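MRNA-capping enzyme subunit alpha (PDB 3KYH) catalyses the second step of mRNA capping, transferring GMP from GTP through a covalent enzyme-GMP intermediate to the 5'-diphosphate end of RNA. Local coordinates at residues T44-Q49 with Y238-G242; H65-E71 with L229-K235; E90-F94 with V105-F110; L125-L130 with L156-R161. All coordinates share one frame; numbering follows the deposited sequence.

Contact 1: residues T44-Q49 with Y238-G242; sequences TFPGSQ and YTAGG
P46 and G241 lie with their CA atoms 4.9 Å apart where two irregular loops run past each other: segment 44-49 leads into strand 49-52, and the loop of residues 238-242 leads into strand 243-244. The loops meet without regular strand pairing. Near G241 the approach is a CA-H...O contact, with G241 CA 3.3 Å from F45 O and an angle at the hydrogen of 161°. G241 CA thus meets the F45 carbonyl oxygen with its hydrogen nearly in line.

Side chains take over at the other end, where S48 meets Y238 and T239. The phenol OH of Y238 accepts a hydrogen bond from S48 N, 3.2 Å long with an N-H...O angle of 156°. Its ring also supports the serine: S48 CB sits over one face, 3.9 Å from the centroid of the Y238 ring and offset toward the rim in a CH-pi contact, while G47 CA comes to the ring edge. CG of Y238 stands anti to the backbone N (chi1 -157°), which carries the phenol across to the other loop. S48 OG points to T239, 3.7 Å from T239 CB. T239 OG1 itself turns back to Y238 O, its own neighbour, and has a weak second partner in D244. R77 of strand 76-84 touches F45, Q49 and Y238 and bonds to S48 O.

One aromatic side chain thus supplies both a polar acceptor and an apolar face to the same serine: the Y238 hydroxyl takes the S48 N-H, the hydrogen bond found between the two loops, while the ring face takes S48 CB.

Contact 2: residues H65-E71 with L229-K235; sequences HDYYVCE and LIFTPVK
Antiparallel pairing of Y67-E71 with L229-P233 joins two neighbouring strands of the five-stranded mixed sheet in the nucleotidyltransferase domain. The first strand runs on into the KxDG motif that carries the active-site lysine K72. Segment axes approach to 4.3 Å, and the N-to-C directions are 152° apart. Y68 with T232 and C70 with I230 are the hydrogen-bonded pairs: T232 N donates to Y68 O and I230 N to C70 O, both at 2.9 Å, while the return bond from C70 N to I230 O is weak.

Y67, V69, F231 and P233 share one face of the sheet. V69 CG1 stands over the centre of the F231 ring, 3.3 Å from its centroid, the two side chains lying alongside and pointing the same way. P233 CB lies over the Y67 ring, 3.6 Å from the centroid and displaced toward the rim, while the Y67 hydroxyl bonds to L246 O. Helix 212-219 packs on V69 and L229. Y68 points to the opposite face, and V234 CG2, from just beyond the strand, lies over the centre of its ring, 3.8 Å from the centroid, the side chains crossing at about a right angle.

Beyond the strands V234 N bonds to D66 O. There the K235 chain, bent at chi3 (49°), crosses D66 at a slant and sets K235 NZ 2.8 Å from D66 OD2 in a salt bridge.

Contact 3: residues E90-F94 with V105-F110; sequences EQGCF and VNGFRF
C93 and V105 meet through the backbone: V105 N donates to C93 O at 3.0 Å, with an N-H...O angle of 137°. The bond lies where strand 91-96 runs beside the end of strand 102-105, before the chain loops away as 106-110.

Apolar contacts converge on the C93 sulfur. SG, held anti to its own backbone N (chi1 -166°), comes obliquely to the F108 ring, 3.3 Å from F108 CD2, as a cysteine sulfur-aromatic contact. The same sulfur touches V105 CG2 at 3.8 Å and, more distantly, F110 CE1 at 4.3 Å. F197 and F199 meet the F108 ring, F179 packs edge-to-face with F110, and M80 of strand 76-84 touches both C93 and F110.

The extended Q91 side chain crosses F110 at about a right angle and lays its amide against the F108 and F110 backbones, the amide and F110 ring planes 72° apart.

The buried C93 sulfur is met by valine and phenylalanine carbons, while the Q91 amide sets a polar group against the F108-F110 backbone, so the contact combines apolar and polar packing.

Contact 4: residues L125-L130 with L156-R161; sequences LQDGTL and LAINGR
N159 and G160 form the tip of a tight turn that folds over the D127-G128 bend, a largely polar backbone contact in the larger mixed sheet, at the start of strand 129-139. N159 OD1 accepts from D127 N at 2.8 Å, the donor approaching almost straight along the amide carbonyl. CG of N159 lies anti to its carbonyl carbon (chi1 -76°), which swings the amide back over 126-127. There it crosses the Q126 side chain at about a right angle, the two amide planes only 16° apart. N159 also offers its backbone N to T129 OG1 at 2.9 Å, and G160 N bonds to G128 O.

The turn, I158 to R161, is of type I', linking strand 154-158 to the short strand 161-162 as a beta hairpin. Further along, L156 and A157 both face L130 in a classic beta bulge. L130 O therefore takes two N-H groups, from L156 N at 2.6 Å and from A157 N at 3.1 Å, while L130 N donates to A157 O.

L130 and L156 lie alongside each other, with L130 CB 3.3 Å from L156 CD1, and L130 CB also touches A157 CB. L36 touches both leucines, and L79 of strand 76-84 touches L130. T129 CG2 meets I158 CD1 at 3.3 Å, and F179 of helix 168-189 touches I158.

How the contacts relate
Contacts 2, 3 and 4 all nest along the chain inside the loop closed by contact 1. Contact 2 stands nearest the catalytic lysine: the I230 side chain is about 5 Å from that of K72, and the Q49 side chain of contact 1 about 7 Å from it. Contacts 3 and 4 lie away from that site on the other mixed sheet, their centres 13 Å apart, and touch where F110 O meets Q126 CB at 3.2 Å and Q91 packs on L125. Contact 4 reaches contact 1 through L156 CD2, 3.6 Å from Y238 CE2. Contacts 2 and 3 are farthest apart, 31 Å between centres.

Contact 1: residues T44-Q49 with Y238-G242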
loop_
_atom_site.group_PDB
_atom_site.type_symbol
_atom_site.label_atom_id
_atom_site.label_comp_id
_atom_site.label_asym_id
_atom_site.label_seq_id
_atom_site.Cartn_x
_atom_site.Cartn_y
_atom_site.Cartn_z
ATOM N N THR C 44 -7.035 38.289 8.349
ATOM C CA THR C 44 -5.975 39.172 8.889
ATOM C C THR C 44 -6.187 39.669 10.324
ATOM O O THR C 44 -7.316 39.668 10.825
ATOM C CB THR C 44 -5.646 40.368 7.950
ATOM O OG1 THR C 44 -6.859 40.962 7.461
ATOM C CG2 THR C 44 -4.767 39.923 6.778
ATOM N N PHE C 45 -5.100 40.074 10.984
ATOM C CA PHE C 45 -5.170 40.586 12.359
ATOM C C PHE C 45 -5.897 41.918 12.379
ATOM O O PHE C 45 -5.459 42.861 11.711
ATOM C CB PHE C 45 -3.791 40.715 13.005
ATOM C CG PHE C 45 -3.835 41.148 14.446
ATOM C CD1 PHE C 45 -4.341 40.296 15.441
ATOM C CD2 PHE C 45 -3.307 42.395 14.822
ATOM C CE1 PHE C 45 -4.354 40.709 16.792
ATOM C CE2 PHE C 45 -3.312 42.819 16.168
ATOM C CZ PHE C 45 -3.861 41.998 17.152
ATOM N N PRO C 46 -7.027 41.987 13.102
ATOM C CA PRO C 46 -7.761 43.237 13.121
ATOM C C PRO C 46 -6.837 44.365 13.553
ATOM O O PRO C 46 -6.613 45.276 12.761
ATOM C CB PRO C 46 -8.867 42.987 14.156
ATOM C CG PRO C 46 -9.041 41.521 14.148
ATOM C CD PRO C 46 -7.647 40.999 14.000
ATOM N N GLY C 47 -6.214 44.226 14.725
ATOM C CA GLY C 47 -5.415 45.294 15.342
ATOM C C GLY C 47 -4.263 45.807 14.503
ATOM O O GLY C 47 -3.876 45.195 13.508
ATOM N N SER C 48 -3.725 46.951 14.904
ATOM C CA SER C 48 -2.793 47.669 14.046
ATOM C C SER C 48 -1.451 47.072 14.313
ATOM O O SER C 48 -1.186 46.711 15.457
ATOM C CB SER C 48 -2.782 49.165 14.364
ATOM O OG SER C 48 -2.415 49.909 13.215
ATOM N N GLN C 49 -0.641 46.949 13.255
ATOM C CA GLN C 49 0.714 46.371 13.315
ATOM C C GLN C 49 1.793 47.377 12.890
ATOM O O GLN C 49 1.791 47.847 11.741
ATOM C CB GLN C 49 0.812 45.084 12.487
ATOM C CG GLN C 49 0.384 43.815 13.214
ATOM C CD GLN C 49 1.453 43.240 14.155
ATOM O OE1 GLN C 49 2.032 42.184 13.884
ATOM N NE2 GLN C 49 1.697 43.920 15.274
ATOM N N TYR C 238 -6.619 55.272 13.132
ATOM C CA TYR C 238 -6.203 53.865 13.304
ATOM C C TYR C 238 -6.334 53.076 11.980
ATOM O O TYR C 238 -6.227 53.640 10.884
ATOM C CB TYR C 238 -7.023 53.219 14.440
ATOM C CG TYR C 238 -6.469 51.989 15.163
ATOM C CD1 TYR C 238 -5.550 52.109 16.225
ATOM C CD2 TYR C 238 -6.938 50.706 14.853
ATOM C CE1 TYR C 238 -5.081 50.972 16.912
ATOM C CE2 TYR C 238 -6.468 49.567 15.528
ATOM C CZ TYR C 238 -5.559 49.707 16.576
ATOM O OH TYR C 238 -5.118 48.580 17.261
ATOM N N THR C 239 -6.587 51.772 12.084
ATOM C CA THR C 239 -6.439 50.837 10.973
ATOM C C THR C 239 -7.008 49.468 11.328
ATOM O O THR C 239 -6.838 48.972 12.456
ATOM C CB THR C 239 -4.943 50.614 10.618
ATOM O OG1 THR C 239 -4.337 51.873 10.315
ATOM C CG2 THR C 239 -4.763 49.707 9.407
ATOM N N ALA C 240 -7.657 48.877 10.322
ATOM C CA ALA C 240 -7.936 47.456 10.239
ATOM C C ALA C 240 -6.624 46.639 10.077
ATOM O O ALA C 240 -5.633 46.895 10.779
ATOM C CB ALA C 240 -8.863 47.217 9.058
ATOM N N GLY C 241 -6.632 45.671 9.151
ATOM C CA GLY C 241 -5.556 44.684 8.942
ATOM C C GLY C 241 -4.171 45.163 8.519
ATOM O O GLY C 241 -4.051 46.120 7.738
ATOM N N GLY C 242 -3.141 44.500 9.056
ATOM C CA GLY C 242 -1.755 44.786 8.712
ATOM C C GLY C 242 -1.184 46.188 8.913
ATOM O O GLY C 242 -1.750 47.029 9.612
#

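Contact 2: residues H65-E71 with L229-K235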
loop_
_atom_site.group_PDB
_atom_site.type_symbol
_atom_site.label_atom_id
_atom_site.label_comp_id
_atom_site.label_asym_id
_atom_site.label_seq_id
_atom_site.Cartn_x
_atom_site.Cartn_y
_atom_site.Cartn_z
ATOM N N HIS C 65 3.955 66.124 12.933
ATOM C CA HIS C 65 2.756 65.742 13.676
ATOM C C HIS C 65 2.943 65.946 15.179
ATOM O O HIS C 65 3.912 66.590 15.617
ATOM C CB HIS C 65 2.403 64.273 13.395
ATOM C CG HIS C 65 1.797 64.041 12.048
ATOM N ND1 HIS C 65 2.557 63.789 10.924
ATOM C CD2 HIS C 65 0.500 64.010 11.648
ATOM C CE1 HIS C 65 1.754 63.632 9.885
ATOM N NE2 HIS C 65 0.501 63.762 10.297
ATOM N N ASP C 66 2.004 65.375 15.946
ATOM C CA ASP C 66 1.969 65.444 17.408
ATOM C C ASP C 66 1.874 63.985 17.866
ATOM O O ASP C 66 0.896 63.307 17.563
ATOM C CB ASP C 66 0.753 66.261 17.890
ATOM C CG ASP C 66 0.511 67.556 17.086
ATOM O OD1 ASP C 66 0.305 68.599 17.733
ATOM O OD2 ASP C 66 0.457 67.550 15.830
ATOM N N TYR C 67 2.898 63.503 18.573
ATOM C CA TYR C 67 3.118 62.064 18.793
ATOM C C TYR C 67 3.192 61.590 20.245
ATOM O O TYR C 67 3.407 62.381 21.160
ATOM C CB TYR C 67 4.401 61.637 18.089
ATOM C CG TYR C 67 4.226 60.863 16.797
ATOM C CD1 TYR C 67 4.220 61.520 15.554
ATOM C CD2 TYR C 67 4.154 59.463 16.816
ATOM C CE1 TYR C 67 4.127 60.799 14.363
ATOM C CE2 TYR C 67 4.014 58.726 15.638
ATOM C CZ TYR C 67 4.008 59.404 14.417
ATOM O OH TYR C 67 3.889 58.676 13.252
ATOM N N TYR C 68 3.027 60.278 20.415
ATOM C CA TYR C 68 3.006 59.574 21.693
ATOM C C TYR C 68 4.151 58.576 21.850
ATOM O O TYR C 68 4.664 58.006 20.861
ATOM C CB TYR C 68 1.717 58.757 21.819
ATOM C CG TYR C 68 0.451 59.480 22.277
ATOM C CD1 TYR C 68 -0.814 59.024 21.865
ATOM C CD2 TYR C 68 0.504 60.583 23.145
ATOM C CE1 TYR C 68 -1.980 59.634 22.301
ATOM C CE2 TYR C 68 -0.670 61.219 23.569
ATOM C CZ TYR C 68 -1.901 60.730 23.149
ATOM O OH TYR C 68 -3.052 61.348 23.576
ATOM N N VAL C 69 4.510 58.342 23.111
ATOM C CA VAL C 69 5.390 57.238 23.485
ATOM C C VAL C 69 5.069 56.556 24.796
ATOM O O VAL C 69 4.894 57.201 25.845
ATOM C CB VAL C 69 6.879 57.605 23.540
ATOM C CG1 VAL C 69 7.506 57.451 22.176
ATOM C CG2 VAL C 69 7.099 59.004 24.153
ATOM N N CYS C 70 5.036 55.230 24.701
ATOM C CA CYS C 70 5.114 54.344 25.854
ATOM C C CYS C 70 6.123 53.281 25.438
ATOM O O CYS C 70 6.445 53.188 24.243
ATOM C CB CYS C 70 3.750 53.729 26.151
ATOM S SG CYS C 70 2.935 52.954 24.715
ATOM N N GLU C 71 6.677 52.572 26.431
ATOM C CA GLU C 71 7.456 51.325 26.253
ATOM C C GLU C 71 6.735 50.185 25.505
ATOM O O GLU C 71 5.524 50.061 25.620
ATOM C CB GLU C 71 7.858 50.824 27.636
ATOM C CG GLU C 71 6.695 50.777 28.656
ATOM C CD GLU C 71 6.018 49.405 28.770
ATOM O OE1 GLU C 71 6.271 48.493 27.947
ATOM O OE2 GLU C 71 5.227 49.223 29.718
ATOM N N LEU C 229 10.856 50.982 22.557
ATOM C CA LEU C 229 9.812 52.010 22.643
ATOM C C LEU C 229 8.848 51.851 21.469
ATOM O O LEU C 229 9.216 51.355 20.395
ATOM C CB LEU C 229 10.434 53.405 22.553
ATOM C CG LEU C 229 10.449 54.403 23.717
ATOM C CD1 LEU C 229 11.294 53.994 24.913
ATOM C CD2 LEU C 229 10.937 55.762 23.167
ATOM N N ILE C 230 7.608 52.280 21.700
ATOM C CA ILE C 230 6.563 52.324 20.685
ATOM C C ILE C 230 6.057 53.774 20.601
ATOM O O ILE C 230 6.030 54.491 21.627
ATOM C CB ILE C 230 5.475 51.287 21.032
ATOM C CG1 ILE C 230 4.978 50.508 19.797
ATOM C CG2 ILE C 230 4.419 51.855 21.993
ATOM C CD1 ILE C 230 4.009 51.210 18.871
ATOM N N PHE C 231 5.708 54.188 19.378
ATOM C CA PHE C 231 5.427 55.593 19.019
ATOM C C PHE C 231 4.048 55.689 18.361
ATOM O O PHE C 231 3.804 54.979 17.373
ATOM C CB PHE C 231 6.487 56.133 18.018
ATOM C CG PHE C 231 7.731 56.740 18.659
ATOM C CD1 PHE C 231 8.764 55.927 19.120
ATOM C CD2 PHE C 231 7.906 58.118 18.718
ATOM C CE1 PHE C 231 9.915 56.485 19.708
ATOM C CE2 PHE C 231 9.055 58.676 19.275
ATOM C CZ PHE C 231 10.054 57.851 19.787
ATOM N N THR C 232 3.165 56.562 18.860
ATOM C CA THR C 232 1.813 56.683 18.279
ATOM C C THR C 232 1.426 58.127 17.924
ATOM O O THR C 232 1.622 59.029 18.737
ATOM C CB THR C 232 0.722 56.085 19.189
ATOM O OG1 THR C 232 1.224 54.927 19.864
ATOM C CG2 THR C 232 -0.496 55.680 18.373
ATOM N N PRO C 233 0.865 58.356 16.719
ATOM C CA PRO C 233 0.507 59.740 16.397
ATOM C C PRO C 233 -0.912 60.101 16.843
ATOM O O PRO C 233 -1.866 59.376 16.521
ATOM C CB PRO C 233 0.641 59.786 14.875
ATOM C CG PRO C 233 0.412 58.334 14.422
ATOM C CD PRO C 233 0.561 57.427 15.611
ATOM N N VAL C 234 -1.030 61.199 17.593
ATOM C CA VAL C 234 -2.307 61.697 18.125
ATOM C C VAL C 234 -3.306 61.892 16.957
ATOM O O VAL C 234 -4.055 60.971 16.620
ATOM C CB VAL C 234 -2.103 63.004 18.979
ATOM C CG1 VAL C 234 -3.432 63.563 19.530
ATOM C CG2 VAL C 234 -1.093 62.794 20.115
ATOM N N LYS C 235 -3.285 63.075 16.345
ATOM C CA LYS C 235 -4.042 63.466 15.152
ATOM C C LYS C 235 -4.412 62.413 14.086
ATOM O O LYS C 235 -5.371 62.625 13.335
ATOM C CB LYS C 235 -3.275 64.606 14.465
ATOM C CG LYS C 235 -3.527 66.016 15.027
ATOM C CD LYS C 235 -2.362 66.994 14.813
ATOM C CE LYS C 235 -1.785 67.050 13.367
ATOM N NZ LYS C 235 -0.668 68.057 13.314
#

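Contact 3: residues E90-F94 with V105-F110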
loop_
_atom_site.group_PDB
_atom_site.type_symbol
_atom_site.label_atom_id
_atom_site.label_comp_id
_atom_site.label_asym_id
_atom_site.label_seq_id
_atom_site.Cartn_x
_atom_site.Cartn_y
_atom_site.Cartn_z
ATOM N N GLU C 90 -26.451 36.749 26.584
ATOM C CA GLU C 90 -25.504 36.868 27.716
ATOM C C GLU C 90 -24.202 37.482 27.167
ATOM O O GLU C 90 -23.845 37.230 25.997
ATOM C CB GLU C 90 -25.227 35.514 28.397
ATOM C CG GLU C 90 -24.425 35.530 29.710
ATOM C CD GLU C 90 -24.879 36.569 30.732
ATOM O OE1 GLU C 90 -24.446 37.740 30.629
ATOM O OE2 GLU C 90 -25.607 36.201 31.680
ATOM N N GLN C 91 -23.528 38.311 27.980
ATOM C CA GLN C 91 -22.278 38.982 27.578
ATOM C C GLN C 91 -21.049 38.063 27.460
ATOM O O GLN C 91 -20.824 37.158 28.281
ATOM C CB GLN C 91 -21.968 40.193 28.466
ATOM C CG GLN C 91 -21.019 41.227 27.820
ATOM C CD GLN C 91 -20.551 42.310 28.790
ATOM O OE1 GLN C 91 -20.209 43.424 28.374
ATOM N NE2 GLN C 91 -20.523 41.986 30.089
ATOM N N GLY C 92 -20.237 38.344 26.447
ATOM C CA GLY C 92 -19.089 37.506 26.141
ATOM C C GLY C 92 -17.748 38.203 26.197
ATOM O O GLY C 92 -17.578 39.288 25.643
ATOM N N CYS C 93 -16.794 37.507 26.811
ATOM C CA CYS C 93 -15.439 37.997 27.031
ATOM C C CYS C 93 -14.455 37.243 26.144
ATOM O O CYS C 93 -14.150 36.070 26.414
ATOM C CB CYS C 93 -15.074 37.845 28.510
ATOM S SG CYS C 93 -13.602 38.770 28.913
ATOM N N PHE C 94 -13.990 37.919 25.089
ATOM C CA PHE C 94 -13.242 37.271 23.997
ATOM C C PHE C 94 -11.871 37.870 23.652
ATOM O O PHE C 94 -11.653 39.083 23.790
ATOM C CB PHE C 94 -14.114 37.144 22.741
ATOM C CG PHE C 94 -15.173 36.063 22.825
ATOM C CD1 PHE C 94 -16.187 36.106 23.797
ATOM C CD2 PHE C 94 -15.198 35.034 21.875
ATOM C CE1 PHE C 94 -17.160 35.103 23.857
ATOM C CE2 PHE C 94 -16.189 34.041 21.905
ATOM C CZ PHE C 94 -17.170 34.078 22.887
ATOM N N VAL C 105 -12.855 33.867 28.020
ATOM C CA VAL C 105 -12.703 34.116 29.450
ATOM C C VAL C 105 -14.055 34.052 30.179
ATOM O O VAL C 105 -15.117 34.122 29.547
ATOM C CB VAL C 105 -12.001 35.465 29.692
ATOM C CG1 VAL C 105 -11.011 35.310 30.828
ATOM C CG2 VAL C 105 -11.225 35.904 28.449
ATOM N N ASN C 106 -14.007 33.915 31.504
ATOM C CA ASN C 106 -15.202 33.791 32.346
ATOM C C ASN C 106 -15.916 35.124 32.640
ATOM O O ASN C 106 -16.129 35.939 31.728
ATOM C CB ASN C 106 -14.883 32.980 33.627
ATOM C CG ASN C 106 -15.440 31.536 33.607
ATOM O OD1 ASN C 106 -15.808 31.015 34.661
ATOM N ND2 ASN C 106 -15.494 30.890 32.442
ATOM N N GLY C 107 -16.271 35.336 33.911
ATOM C CA GLY C 107 -17.145 36.441 34.353
ATOM C C GLY C 107 -16.632 37.874 34.320
ATOM O O GLY C 107 -15.693 38.231 35.036
ATOM N N PHE C 108 -17.264 38.685 33.477
ATOM C CA PHE C 108 -16.969 40.111 33.381
ATOM C C PHE C 108 -18.238 40.902 33.056
ATOM O O PHE C 108 -18.979 40.577 32.121
ATOM C CB PHE C 108 -15.882 40.405 32.335
ATOM C CG PHE C 108 -14.458 40.163 32.803
ATOM C CD1 PHE C 108 -13.852 40.993 33.753
ATOM C CD2 PHE C 108 -13.686 39.160 32.213
ATOM C CE1 PHE C 108 -12.518 40.786 34.143
ATOM C CE2 PHE C 108 -12.354 38.950 32.584
ATOM C CZ PHE C 108 -11.769 39.768 33.554
ATOM N N ARG C 109 -18.466 41.957 33.830
ATOM C CA ARG C 109 -19.640 42.795 33.650
ATOM C C ARG C 109 -19.277 44.171 33.089
ATOM O O ARG C 109 -19.110 45.149 33.837
ATOM C CB ARG C 109 -20.431 42.880 34.964
ATOM C CG ARG C 109 -21.231 41.607 35.310
ATOM C CD ARG C 109 -20.413 40.538 36.050
ATOM N NE ARG C 109 -21.152 39.279 36.164
ATOM C CZ ARG C 109 -21.000 38.387 37.143
ATOM N NH1 ARG C 109 -20.145 38.595 38.147
ATOM N NH2 ARG C 109 -21.737 37.282 37.132
ATOM N N PHE C 110 -19.135 44.220 31.766
ATOM C CA PHE C 110 -18.797 45.462 31.078
ATOM C C PHE C 110 -20.074 46.251 30.735
ATOM O O PHE C 110 -20.923 45.729 30.005
ATOM C CB PHE C 110 -17.874 45.205 29.883
ATOM C CG PHE C 110 -16.578 44.475 30.241
ATOM C CD1 PHE C 110 -16.021 43.551 29.351
ATOM C CD2 PHE C 110 -15.908 44.718 31.462
ATOM C CE1 PHE C 110 -14.853 42.850 29.685
ATOM C CE2 PHE C 110 -14.705 44.043 31.797
ATOM C CZ PHE C 110 -14.181 43.108 30.906
#

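Contact 4: residues L125-L130 with L156-R161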
loop_
_atom_site.group_PDB
_atom_site.type_symbol
_atom_site.label_atom_id
_atom_site.label_comp_id
_atom_site.label_asym_id
_atom_site.label_seq_id
_atom_site.Cartn_x
_atom_site.Cartn_y
_atom_site.Cartn_z
ATOM N N LEU C 125 -24.980 47.562 30.401
ATOM C CA LEU C 125 -24.135 46.654 29.607
ATOM C C LEU C 125 -23.289 47.329 28.502
ATOM O O LEU C 125 -23.442 48.527 28.272
ATOM C CB LEU C 125 -25.009 45.509 29.049
ATOM C CG LEU C 125 -24.796 44.026 29.407
ATOM C CD1 LEU C 125 -24.006 43.363 28.312
ATOM C CD2 LEU C 125 -24.188 43.699 30.791
ATOM N N GLN C 126 -22.407 46.555 27.848
ATOM C CA GLN C 126 -21.527 46.994 26.742
ATOM C C GLN C 126 -21.692 46.047 25.547
ATOM O O GLN C 126 -21.680 44.827 25.731
ATOM C CB GLN C 126 -20.057 46.987 27.196
ATOM C CG GLN C 126 -19.107 47.901 26.410
ATOM C CD GLN C 126 -18.774 49.219 27.126
ATOM O OE1 GLN C 126 -18.650 49.239 28.367
ATOM N NE2 GLN C 126 -18.573 50.313 26.341
ATOM N N ASP C 127 -21.843 46.622 24.348
ATOM C CA ASP C 127 -22.169 45.915 23.069
ATOM C C ASP C 127 -21.443 46.640 21.961
ATOM O O ASP C 127 -21.692 47.843 21.757
ATOM C CB ASP C 127 -23.684 45.972 22.742
ATOM C CG ASP C 127 -24.073 45.423 21.324
ATOM O OD1 ASP C 127 -23.281 45.378 20.339
ATOM O OD2 ASP C 127 -25.279 45.102 21.173
ATOM N N GLY C 128 -20.649 45.865 21.214
ATOM C CA GLY C 128 -19.782 46.352 20.139
ATOM C C GLY C 128 -18.610 47.165 20.669
ATOM O O GLY C 128 -18.565 48.398 20.518
ATOM N N THR C 129 -17.663 46.481 21.307
ATOM C CA THR C 129 -16.507 47.173 21.884
ATOM C C THR C 129 -15.162 46.458 21.647
ATOM O O THR C 129 -14.903 45.384 22.220
ATOM C CB THR C 129 -16.784 47.558 23.363
ATOM O OG1 THR C 129 -17.945 48.402 23.432
ATOM C CG2 THR C 129 -15.592 48.253 24.013
ATOM N N LEU C 130 -14.336 47.058 20.783
ATOM C CA LEU C 130 -13.014 46.515 20.388
ATOM C C LEU C 130 -11.793 47.377 20.788
ATOM O O LEU C 130 -11.557 48.500 20.289
ATOM C CB LEU C 130 -12.986 46.081 18.903
ATOM C CG LEU C 130 -12.043 44.953 18.437
ATOM C CD1 LEU C 130 -12.305 43.605 19.118
ATOM C CD2 LEU C 130 -12.088 44.768 16.919
ATOM N N LEU C 156 -10.791 50.712 19.060
ATOM C CA LEU C 156 -11.364 51.062 17.763
ATOM C C LEU C 156 -12.853 50.754 17.605
ATOM O O LEU C 156 -13.426 50.938 16.518
ATOM C CB LEU C 156 -10.545 50.469 16.607
ATOM C CG LEU C 156 -10.008 49.035 16.505
ATOM C CD1 LEU C 156 -10.869 47.975 17.156
ATOM C CD2 LEU C 156 -9.888 48.702 15.047
ATOM N N ALA C 157 -13.462 50.263 18.686
ATOM C CA ALA C 157 -14.919 50.103 18.776
ATOM C C ALA C 157 -15.405 50.311 20.199
ATOM O O ALA C 157 -14.894 49.705 21.135
ATOM C CB ALA C 157 -15.375 48.745 18.254
ATOM N N ILE C 158 -16.361 51.223 20.352
ATOM C CA ILE C 158 -17.082 51.372 21.611
ATOM C C ILE C 158 -18.585 51.419 21.355
ATOM O O ILE C 158 -19.065 52.153 20.474
ATOM C CB ILE C 158 -16.556 52.529 22.522
ATOM C CG1 ILE C 158 -16.835 52.191 23.984
ATOM C CG2 ILE C 158 -17.127 53.921 22.165
ATOM C CD1 ILE C 158 -15.672 51.526 24.696
ATOM N N ASN C 159 -19.287 50.562 22.097
ATOM C CA ASN C 159 -20.733 50.404 22.029
ATOM C C ASN C 159 -21.328 50.540 20.629
ATOM O O ASN C 159 -21.924 51.568 20.285
ATOM C CB ASN C 159 -21.409 51.241 23.109
ATOM C CG ASN C 159 -21.279 50.607 24.486
ATOM O OD1 ASN C 159 -21.211 49.372 24.619
ATOM N ND2 ASN C 159 -21.257 51.445 25.517
ATOM N N GLY C 160 -21.019 49.518 19.818
ATOM C CA GLY C 160 -21.387 49.381 18.407
ATOM C C GLY C 160 -20.781 50.399 17.458
ATOM O O GLY C 160 -20.675 50.144 16.259
ATOM N N ARG C 161 -20.397 51.556 17.995
ATOM C CA ARG C 161 -19.839 52.672 17.229
ATOM C C ARG C 161 -18.382 52.375 16.817
ATOM O O ARG C 161 -17.496 52.225 17.669
ATOM C CB ARG C 161 -20.060 54.000 18.015
ATOM C CG ARG C 161 -19.061 55.171 17.806
ATOM C CD ARG C 161 -19.612 56.554 18.262
ATOM N NE ARG C 161 -18.712 57.651 17.882
ATOM C CZ ARG C 161 -18.433 58.033 16.630
ATOM N NH1 ARG C 161 -18.997 57.454 15.576
ATOM N NH2 ARG C 161 -17.569 59.009 16.412
#